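Local atomic coordinates of 5-Carboxyvanillate Decarboxylase (Novosphingobium aromaticivorans, PDB entry 4QRN), a protein that probably catalyses the metal-dependent, non-oxidative removal of the carboxylate at the 5-position of 5-carboxyvanillate, yielding vanillate. Residues F174-L188 with D204-D216. Residues are numbered along the deposited sequence; the frame is centred on the assembly and turned at random.
Sequences FKGIQINSHTQGRYL and DQPLYIHPATSPD. With MN (manganese (II) ion), chain E; 1DF (4-hydroxy-3-methoxy-5-nitrobenzoic acid), chain F; ACT (acetate ion), chain L.
The manganese site of the enzyme draws one ligand, H210, from this contact, where Q178 of the neighbouring strand lies against the histidine. The amide carbon CD of Q178 sits 3.3 Å from H210 CB, and the amide plane is turned only 22° from that of the imidazole. With CG anti to the backbone N (chi1 175°) and the chain extended, Q178 passes across the base of H210, its amide against CB and CG, and its NE2 donates to OD1 of N180, which fixes the turn of the amide. H210 ND1 gives its proton to its neighbour's carbonyl, P211 O, leaving NE2 to bind manganese at 2.2 Å; E41, D336, the inhibitor's O3 and O11 and a water complete the site. Behind this ligand, strands 177-179 and 207-209 are the parallel partners of a beta-alpha-beta crossover through helix 194-203, within the distorted TIM barrel of the amidohydrolase family. Y208 N to I177 O (175° at the hydrogen), I179 N to Y208 O and H210 N to I179 O zip them together. On the face turned to the crossover helix, L207 CD1 wedges against I179 CG1 (3.7 Å) and I177 CG1; on the other, Y208 OH bonds to the metal ligand E41. Past the strands, H182 links the two loops through NE2, which donates to T213 O at 2.8 Å, in the plane of ring and carbonyl alike; within its own loop ND1 accepts the N-H of G185. P215 CD lies over one ring face in a CH-pi contact, 3.9 Å from the centroid. A leucine in place of H182 would probably leave T213 O without this donor and G185 N without its acceptor, the turn from T183 to R186 being held less firmly. P215 CD also touches Y187 OH (3.2 Å), a hydroxyl bonded to E237 of helix 233-248.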
ATOM      1  N   PHE A 174     -16.267  18.285 -21.157  1.00  8.95           N
ATOM      2  CA  PHE A 174     -15.463  17.394 -20.341  1.00  8.54           C
ATOM      3  C   PHE A 174     -16.228  16.126 -20.014  1.00  8.12           C
ATOM      4  O   PHE A 174     -17.465  16.086 -20.053  1.00  9.24           O
ATOM      5  CB  PHE A 174     -15.058  18.080 -19.048  1.00  8.68           C
ATOM      6  CG  PHE A 174     -14.100  19.241 -19.214  1.00  9.04           C
ATOM      7  CD1 PHE A 174     -13.416  19.496 -20.404  1.00  9.91           C
ATOM      8  CD2 PHE A 174     -13.873  20.068 -18.129  1.00  9.64           C
ATOM      9  CE1 PHE A 174     -12.521  20.551 -20.497  1.00 10.67           C
ATOM     10  CE2 PHE A 174     -12.975  21.132 -18.211  1.00 10.50           C
ATOM     11  CZ  PHE A 174     -12.309  21.380 -19.410  1.00 11.28           C
ATOM     12  N   LYS A 175     -15.477  15.085 -19.661  1.00  7.93           N
ATOM     13  CA  LYS A 175     -16.042  13.745 -19.453  1.00  8.33           C
ATOM     14  C   LYS A 175     -16.110  13.349 -17.989  1.00  8.54           C
ATOM     15  O   LYS A 175     -16.625  12.285 -17.653  1.00  9.35           O
ATOM     16  CB  LYS A 175     -15.242  12.729 -20.272  1.00  9.43           C
ATOM     17  CG  LYS A 175     -15.330  12.991 -21.765  1.00 10.53           C
ATOM     18  CD  LYS A 175     -16.747  12.923 -22.309  1.00 11.92           C
ATOM     19  CE  LYS A 175     -16.749  13.054 -23.818  1.00 14.02           C
ATOM     20  NZ  LYS A 175     -18.121  12.851 -24.340  1.00 15.91           N
ATOM     21  N   GLY A 176     -15.650  14.219 -17.096  1.00  9.19           N
ATOM     22  CA  GLY A 176     -15.656  13.956 -15.663  1.00  9.44           C
ATOM     23  C   GLY A 176     -14.705  14.935 -15.030  1.00  8.46           C
ATOM     24  O   GLY A 176     -14.355  15.946 -15.653  1.00  7.97           O
ATOM     25  N   ILE A 177     -14.300  14.642 -13.794  1.00  8.76           N
ATOM     26  CA  ILE A 177     -13.362  15.496 -13.079  1.00  7.99           C
ATOM     27  C   ILE A 177     -12.301  14.613 -12.423  1.00  7.25           C
ATOM     28  O   ILE A 177     -12.529  13.440 -12.098  1.00  7.55           O
ATOM     29  CB  ILE A 177     -13.992  16.448 -12.006  1.00  9.04           C
ATOM     30  CG1 ILE A 177     -14.684  15.636 -10.894  1.00 10.50           C
ATOM     31  CG2 ILE A 177     -14.925  17.464 -12.681  1.00 10.65           C
ATOM     32  CD1 ILE A 177     -15.003  16.442  -9.674  1.00 10.21           C
ATOM     33  N   GLN A 178     -11.134  15.234 -12.236  1.00  7.37           N
ATOM     34  CA  GLN A 178     -10.072  14.644 -11.430  1.00  6.89           C
ATOM     35  C   GLN A 178      -9.919  15.453 -10.160  1.00  7.24           C
ATOM     36  O   GLN A 178      -9.769  16.674 -10.215  1.00  8.85           O
ATOM     37  CB  GLN A 178      -8.749  14.653 -12.212  1.00  7.82           C
ATOM     38  CG  GLN A 178      -7.572  14.153 -11.360  1.00  8.56           C
ATOM     39  CD  GLN A 178      -6.314  14.022 -12.175  1.00  8.25           C
ATOM     40  OE1 GLN A 178      -6.226  13.162 -13.054  1.00  8.74           O
ATOM     41  NE2 GLN A 178      -5.326  14.879 -11.895  1.00  8.38           N
ATOM     42  N   ILE A 179      -9.952  14.772  -9.009  1.00  6.80           N
ATOM     43  CA  ILE A 179      -9.626  15.392  -7.734  1.00  6.89           C
ATOM     44  C   ILE A 179      -8.324  14.749  -7.272  1.00  6.40           C
ATOM     45  O   ILE A 179      -8.172  13.520  -7.291  1.00  6.91           O
ATOM     46  CB  ILE A 179     -10.758  15.223  -6.698  1.00  7.34           C
ATOM     47  CG1 ILE A 179     -11.985  16.029  -7.157  1.00  7.69           C
ATOM     48  CG2 ILE A 179     -10.282  15.669  -5.289  1.00  8.29           C
ATOM     49  CD1 ILE A 179     -13.188  15.947  -6.212  1.00  8.65           C
ATOM     50  N   ASN A 180      -7.375  15.593  -6.882  1.00  6.88           N
ATOM     51  CA  ASN A 180      -6.027  15.188  -6.505  1.00  7.24           C
ATOM     52  C   ASN A 180      -5.994  14.846  -5.036  1.00  7.03           C
ATOM     53  O   ASN A 180      -5.362  15.517  -4.216  1.00  7.88           O
ATOM     54  CB  ASN A 180      -5.083  16.315  -6.892  1.00  8.15           C
ATOM     55  CG  ASN A 180      -5.237  16.652  -8.326  1.00  9.17           C
ATOM     56  OD1 ASN A 180      -4.925  15.814  -9.174  1.00  9.75           O
ATOM     57  ND2 ASN A 180      -5.781  17.845  -8.627  1.00 10.10           N
ATOM     58  N   SER A 181      -6.744  13.807  -4.695  1.00  7.45           N
ATOM     59  CA  SER A 181      -6.875  13.274  -3.357  1.00  8.05           C
ATOM     60  C   SER A 181      -7.219  14.377  -2.356  1.00  7.33           C
ATOM     61  O   SER A 181      -8.165  15.119  -2.613  1.00  7.79           O
ATOM     62  CB  SER A 181      -5.685  12.382  -2.989  1.00  8.22           C
ATOM     63  OG  SER A 181      -6.091  11.483  -1.991  1.00  8.03           O
ATOM     64  N   HIS A 182      -6.574  14.425  -1.184  1.00  7.35           N
ATOM     65  CA  HIS A 182      -7.045  15.305  -0.113  1.00  7.90           C
ATOM     66  C   HIS A 182      -7.032  16.784  -0.520  1.00  7.08           C
ATOM     67  O   HIS A 182      -6.294  17.216  -1.407  1.00  7.89           O
ATOM     68  CB  HIS A 182      -6.186  15.127   1.161  1.00  7.83           C
ATOM     69  CG  HIS A 182      -4.823  15.720   1.054  1.00  7.31           C
ATOM     70  ND1 HIS A 182      -4.519  16.990   1.510  1.00  8.15           N
ATOM     71  CD2 HIS A 182      -3.681  15.207   0.529  1.00  8.22           C
ATOM     72  CE1 HIS A 182      -3.239  17.231   1.258  1.00  8.38           C
ATOM     73  NE2 HIS A 182      -2.707  16.164   0.673  1.00  8.55           N
ATOM     74  N   THR A 183      -7.866  17.559   0.174  1.00  7.29           N
ATOM     75  CA  THR A 183      -7.803  19.006   0.066  1.00  8.04           C
ATOM     76  C   THR A 183      -7.435  19.545   1.430  1.00  7.89           C
ATOM     77  O   THR A 183      -8.228  19.463   2.382  1.00  8.40           O
ATOM     78  CB  THR A 183      -9.142  19.601  -0.456  1.00  8.81           C
ATOM     79  OG1 THR A 183      -9.306  19.205  -1.818  1.00  8.53           O
ATOM     80  CG2 THR A 183      -9.150  21.131  -0.392  1.00  8.98           C
ATOM     81  N   GLN A 184      -6.200  20.024   1.532  1.00  7.96           N
ATOM     82  CA  GLN A 184      -5.714  20.615   2.784  1.00  8.80           C
ATOM     83  C   GLN A 184      -5.954  19.679   3.977  1.00  8.26           C
ATOM     84  O   GLN A 184      -6.349  20.104   5.064  1.00  9.21           O
ATOM     85  CB  GLN A 184      -6.310  22.012   2.974  1.00 10.38           C
ATOM     86  CG  GLN A 184      -5.798  22.929   1.877  1.00 12.08           C
ATOM     87  CD  GLN A 184      -6.454  24.284   1.877  1.00 13.25           C
ATOM     88  OE1 GLN A 184      -6.547  24.930   2.915  1.00 15.56           O
ATOM     89  NE2 GLN A 184      -6.921  24.723   0.713  1.00 13.29           N
ATOM     90  N   GLY A 185      -5.676  18.402   3.762  1.00  8.54           N
ATOM     91  CA  GLY A 185      -5.737  17.422   4.825  1.00  8.78           C
ATOM     92  C   GLY A 185      -7.116  16.843   5.098  1.00  8.90           C
ATOM     93  O   GLY A 185      -7.265  16.031   6.025  1.00  9.57           O
ATOM     94  N   ARG A 186      -8.109  17.240   4.303  1.00  8.36           N
ATOM     95  CA  ARG A 186      -9.485  16.762   4.451  1.00  8.55           C
ATOM     96  C   ARG A 186      -9.828  15.824   3.306  1.00  7.61           C
ATOM     97  O   ARG A 186      -9.434  16.056   2.153  1.00  8.13           O
ATOM     98  CB  ARG A 186     -10.480  17.931   4.460  1.00 10.12           C
ATOM     99  CG  ARG A 186     -10.212  18.924   5.561  1.00 12.22           C
ATOM    100  CD  ARG A 186     -11.192  20.079   5.476  1.00 13.94           C
ATOM    101  NE  ARG A 186     -12.520  19.640   5.868  1.00 14.65           N
ATOM    102  CZ  ARG A 186     -13.573  20.440   5.904  1.00 16.21           C
ATOM    103  NH1 ARG A 186     -13.450  21.706   5.524  1.00 18.08           N
ATOM    104  NH2 ARG A 186     -14.741  19.972   6.314  1.00 16.69           N
ATOM    105  N   TYR A 187     -10.632  14.815   3.619  1.00  7.59           N
ATOM    106  CA  TYR A 187     -10.980  13.734   2.692  1.00  7.49           C
ATOM    107  C   TYR A 187     -12.444  13.780   2.317  1.00  7.60           C
ATOM    108  O   TYR A 187     -13.286  14.303   3.061  1.00  8.66           O
ATOM    109  CB  TYR A 187     -10.575  12.371   3.322  1.00  8.09           C
ATOM    110  CG  TYR A 187      -9.065  12.274   3.462  1.00  7.33           C
ATOM    111  CD1 TYR A 187      -8.393  12.801   4.566  1.00  8.17           C
ATOM    112  CD2 TYR A 187      -8.306  11.766   2.411  1.00  7.71           C
ATOM    113  CE1 TYR A 187      -6.998  12.803   4.627  1.00  8.48           C
ATOM    114  CE2 TYR A 187      -6.905  11.755   2.456  1.00  8.27           C
ATOM    115  CZ  TYR A 187      -6.261  12.283   3.570  1.00  7.89           C
ATOM    116  OH  TYR A 187      -4.897  12.331   3.643  1.00  7.95           O
ATOM    117  N   LEU A 188     -12.743  13.209   1.162  1.00  7.60           N
ATOM    118  CA  LEU A 188     -14.055  13.389   0.527  1.00  8.07           C
ATOM    119  C   LEU A 188     -15.172  12.633   1.218  1.00  7.95           C
ATOM    120  O   LEU A 188     -16.333  12.832   0.869  1.00  8.91           O
ATOM    121  CB  LEU A 188     -13.978  12.977  -0.946  1.00  8.34           C
ATOM    122  CG  LEU A 188     -13.137  13.894  -1.843  1.00  8.09           C
ATOM    123  CD1 LEU A 188     -12.875  13.158  -3.134  1.00  8.49           C
ATOM    124  CD2 LEU A 188     -13.812  15.272  -2.100  1.00  9.37           C
ATOM    125  N   ASP A 204     -23.895  12.354 -14.327  1.00  9.84           N
ATOM    126  CA  ASP A 204     -23.541  10.941 -14.549  1.00 10.86           C
ATOM    127  C   ASP A 204     -22.128  10.756 -15.087  1.00 10.72           C
ATOM    128  O   ASP A 204     -21.920  10.082 -16.092  1.00 13.95           O
ATOM    129  CB  ASP A 204     -24.562  10.247 -15.460  1.00 12.95           C
ATOM    130  CG  ASP A 204     -24.395   8.742 -15.476  1.00 15.13           C
ATOM    131  OD1 ASP A 204     -23.987   8.163 -14.442  1.00 16.13           O
ATOM    132  OD2 ASP A 204     -24.640   8.147 -16.543  1.00 17.08           O
ATOM    133  N   GLN A 205     -21.163  11.362 -14.409  1.00  8.81           N
ATOM    134  CA  GLN A 205     -19.784  11.275 -14.851  1.00  8.98           C
ATOM    135  C   GLN A 205     -18.917  10.675 -13.760  1.00  8.24           C
ATOM    136  O   GLN A 205     -19.242  10.793 -12.572  1.00  8.95           O
ATOM    137  CB  GLN A 205     -19.248  12.646 -15.228  1.00  9.73           C
ATOM    138  CG  GLN A 205     -19.880  13.156 -16.496  1.00 10.30           C
ATOM    139  CD  GLN A 205     -19.261  14.442 -16.982  1.00 10.66           C
ATOM    140  OE1 GLN A 205     -18.700  15.199 -16.195  1.00 11.25           O
ATOM    141  NE2 GLN A 205     -19.357  14.707 -18.295  1.00 11.05           N
ATOM    142  N   PRO A 206     -17.795  10.073 -14.164  1.00  8.35           N
ATOM    143  CA  PRO A 206     -16.878   9.497 -13.180  1.00  8.41           C
ATOM    144  C   PRO A 206     -16.009  10.542 -12.521  1.00  8.00           C
ATOM    145  O   PRO A 206     -15.694  11.599 -13.093  1.00  8.60           O
ATOM    146  CB  PRO A 206     -16.004   8.572 -14.033  1.00  9.00           C
ATOM    147  CG  PRO A 206     -15.999   9.256 -15.388  1.00  9.78           C
ATOM    148  CD  PRO A 206     -17.375   9.793 -15.551  1.00  9.37           C
ATOM    149  N   LEU A 207     -15.596  10.194 -11.308  1.00  8.17           N
ATOM    150  CA  LEU A 207     -14.583  10.904 -10.559  1.00  8.03           C
ATOM    151  C   LEU A 207     -13.288  10.129 -10.643  1.00  7.24           C
ATOM    152  O   LEU A 207     -13.268   8.949 -10.266  1.00  8.30           O
ATOM    153  CB  LEU A 207     -15.009  10.974  -9.094  1.00  8.41           C
ATOM    154  CG  LEU A 207     -13.941  11.477  -8.128  1.00  9.09           C
ATOM    155  CD1 LEU A 207     -13.472  12.915  -8.470  1.00  9.72           C
ATOM    156  CD2 LEU A 207     -14.456  11.409  -6.705  1.00 10.29           C
ATOM    157  N   TYR A 208     -12.203  10.755 -11.096  1.00  6.89           N
ATOM    158  CA  TYR A 208     -10.872  10.142 -11.021  1.00  6.64           C
ATOM    159  C   TYR A 208     -10.191  10.703  -9.766  1.00  6.44           C
ATOM    160  O   TYR A 208      -9.980  11.922  -9.671  1.00  7.16           O
ATOM    161  CB  TYR A 208     -10.089  10.489 -12.295  1.00  7.22           C
ATOM    162  CG  TYR A 208      -8.941   9.535 -12.617  1.00  7.43           C
ATOM    163  CD1 TYR A 208      -7.828   9.407 -11.787  1.00  8.53           C
ATOM    164  CD2 TYR A 208      -8.977   8.747 -13.758  1.00  7.19           C
ATOM    165  CE1 TYR A 208      -6.787   8.524 -12.096  1.00  8.46           C
ATOM    166  CE2 TYR A 208      -7.936   7.892 -14.087  1.00  8.06           C
ATOM    167  CZ  TYR A 208      -6.842   7.788 -13.258  1.00  7.51           C
ATOM    168  OH  TYR A 208      -5.828   6.923 -13.598  1.00  8.06           O
ATOM    169  N   ILE A 209      -9.894   9.841  -8.790  1.00  6.14           N
ATOM    170  CA  ILE A 209      -9.130  10.292  -7.623  1.00  6.63           C
ATOM    171  C   ILE A 209      -7.674  10.005  -7.938  1.00  6.45           C
ATOM    172  O   ILE A 209      -7.231   8.854  -7.931  1.00  7.63           O
ATOM    173  CB  ILE A 209      -9.560   9.648  -6.309  1.00  7.67           C
ATOM    174  CG1 ILE A 209     -11.032   9.930  -6.043  1.00  8.50           C
ATOM    175  CG2 ILE A 209      -8.701  10.236  -5.168  1.00  8.74           C
ATOM    176  CD1 ILE A 209     -11.573   9.324  -4.753  1.00 10.21           C
ATOM    177  N   HIS A 210      -6.957  11.067  -8.288  1.00  6.65           N
ATOM    178  CA  HIS A 210      -5.548  11.002  -8.626  1.00  6.83           C
ATOM    179  C   HIS A 210      -4.720  11.233  -7.360  1.00  6.18           C
ATOM    180  O   HIS A 210      -5.174  11.926  -6.445  1.00  6.87           O
ATOM    181  CB  HIS A 210      -5.259  12.122  -9.631  1.00  7.49           C
ATOM    182  CG  HIS A 210      -3.873  12.084 -10.190  1.00  7.53           C
ATOM    183  ND1 HIS A 210      -2.792  12.617  -9.533  1.00  7.68           N
ATOM    184  CD2 HIS A 210      -3.394  11.549 -11.342  1.00  8.21           C
ATOM    185  CE1 HIS A 210      -1.699  12.391 -10.256  1.00  7.86           C
ATOM    186  NE2 HIS A 210      -2.039  11.767 -11.372  1.00  8.26           N
ATOM    187  N   PRO A 211      -3.484  10.714  -7.291  1.00  6.78           N
ATOM    188  CA  PRO A 211      -2.706  10.946  -6.074  1.00  6.67           C
ATOM    189  C   PRO A 211      -2.331  12.404  -5.856  1.00  6.74           C
ATOM    190  O   PRO A 211      -2.332  13.269  -6.742  1.00  7.00           O
ATOM    191  CB  PRO A 211      -1.434  10.125  -6.305  1.00  7.78           C
ATOM    192  CG  PRO A 211      -1.826   9.039  -7.253  1.00  8.67           C
ATOM    193  CD  PRO A 211      -2.851   9.709  -8.172  1.00  7.24           C
ATOM    194  N   ALA A 212      -1.943  12.639  -4.613  1.00  7.19           N
ATOM    195  CA  ALA A 212      -1.244  13.826  -4.173  1.00  7.27           C
ATOM    196  C   ALA A 212      -0.279  13.370  -3.106  1.00  6.93           C
ATOM    197  O   ALA A 212      -0.397  12.280  -2.542  1.00  7.52           O
ATOM    198  CB  ALA A 212      -2.214  14.875  -3.612  1.00  8.66           C
ATOM    199  N   THR A 213       0.672  14.234  -2.789  1.00  7.17           N
ATOM    200  CA  THR A 213       1.431  14.056  -1.575  1.00  7.74           C
ATOM    201  C   THR A 213       0.495  14.017  -0.360  1.00  7.24           C
ATOM    202  O   THR A 213      -0.547  14.675  -0.337  1.00  8.14           O
ATOM    203  CB  THR A 213       2.453  15.195  -1.381  1.00  8.60           C
ATOM    204  OG1 THR A 213       1.825  16.476  -1.563  1.00  8.76           O
ATOM    205  CG2 THR A 213       3.593  15.066  -2.368  1.00  9.28           C
ATOM    206  N   SER A 214       0.903  13.255   0.642  1.00  7.50           N
ATOM    207  CA  SER A 214       0.161  13.176   1.880  1.00  7.70           C
ATOM    208  C   SER A 214       0.117  14.539   2.559  1.00  7.21           C
ATOM    209  O   SER A 214       1.024  15.359   2.383  1.00  7.50           O
ATOM    210  CB  SER A 214       0.873  12.198   2.815  1.00  8.68           C
ATOM    211  OG  SER A 214       0.896  10.875   2.302  1.00  9.41           O
ATOM    212  N   PRO A 215      -0.915  14.781   3.365  1.00  7.85           N
ATOM    213  CA  PRO A 215      -0.938  16.008   4.161  1.00  7.85           C
ATOM    214  C   PRO A 215       0.121  16.000   5.260  1.00  7.59           C
ATOM    215  O   PRO A 215       0.705  14.955   5.567  1.00  7.64           O
ATOM    216  CB  PRO A 215      -2.363  16.032   4.721  1.00  9.48           C
ATOM    217  CG  PRO A 215      -2.735  14.573   4.830  1.00  9.43           C
ATOM    218  CD  PRO A 215      -2.066  13.906   3.651  1.00  8.36           C
ATOM    219  N   ASP A 216       0.359  17.163   5.848  1.00  8.23           N
ATOM    220  CA  ASP A 216       1.363  17.290   6.884  1.00  8.26           C
ATOM    221  C   ASP A 216       1.101  16.346   8.055  1.00  8.51           C
ATOM    222  O   ASP A 216       2.042  15.963   8.756  1.00  9.33           O
ATOM    223  CB  ASP A 216       1.429  18.741   7.377  1.00  9.58           C
ATOM    224  CG  ASP A 216       2.221  19.651   6.457  1.00 10.85           C
ATOM    225  OD1 ASP A 216       2.768  19.202   5.438  1.00 10.57           O
ATOM    226  OD2 ASP A 216       2.302  20.860   6.766  1.00 13.46           O
TER
HETATM  227 MN    MN E 401      -0.567  10.873 -12.787  0.73  7.98          MN
HETATM  228  C1  1DF F 402       4.471  11.974 -10.575  0.91  7.13           C
HETATM  229  CO1 1DF F 402       3.775  10.855 -10.937  0.91  7.49           C
HETATM  230  CO2 1DF F 402       3.778  13.195 -10.418  0.91  7.25           C
HETATM  231  CM1 1DF F 402       2.382  11.040 -11.231  0.91  7.35           C
HETATM  232  CM2 1DF F 402       2.476  13.346 -10.849  0.91  7.21           C
HETATM  233  OM  1DF F 402       1.776  14.517 -10.766  0.91  7.81           O
HETATM  234  CZ  1DF F 402       1.772  12.281 -11.391  0.91  6.97           C
HETATM  235  CC  1DF F 402       5.921  11.932 -10.265  0.91  7.68           C
HETATM  236  CV  1DF F 402       2.346  15.562  -9.978  0.91  8.43           C
HETATM  237  O1  1DF F 402       6.644  11.036 -10.870  0.91  8.13           O
HETATM  238  O2  1DF F 402       6.382  12.758  -9.469  0.91  8.02           O
HETATM  239  O3  1DF F 402       0.610  12.426 -11.959  0.91  7.96           O
HETATM  240  N   1DF F 402       1.559   9.786 -11.130  0.91 10.98           N
HETATM  241  O11 1DF F 402       0.363   9.796 -11.216  0.91 12.10           O
HETATM  242  O22 1DF F 402       2.159   8.730 -10.785  0.91 12.55           O
HETATM  243  C   ACT L 408     -10.767  23.379   3.866  1.00 38.14           C
HETATM  244  O   ACT L 408     -11.885  22.814   3.880  1.00 37.63           O
HETATM  245  OXT ACT L 408     -10.055  23.260   4.896  1.00 38.54           O
HETATM  246  CH3 ACT L 408     -10.306  24.174   2.683  1.00 37.92           C
HETATM  247  O   HOH W   1       0.176  17.419   0.517  1.00  9.56           O
HETATM  248  O   HOH W   2      -1.393  12.039 -14.447  1.00 10.09           O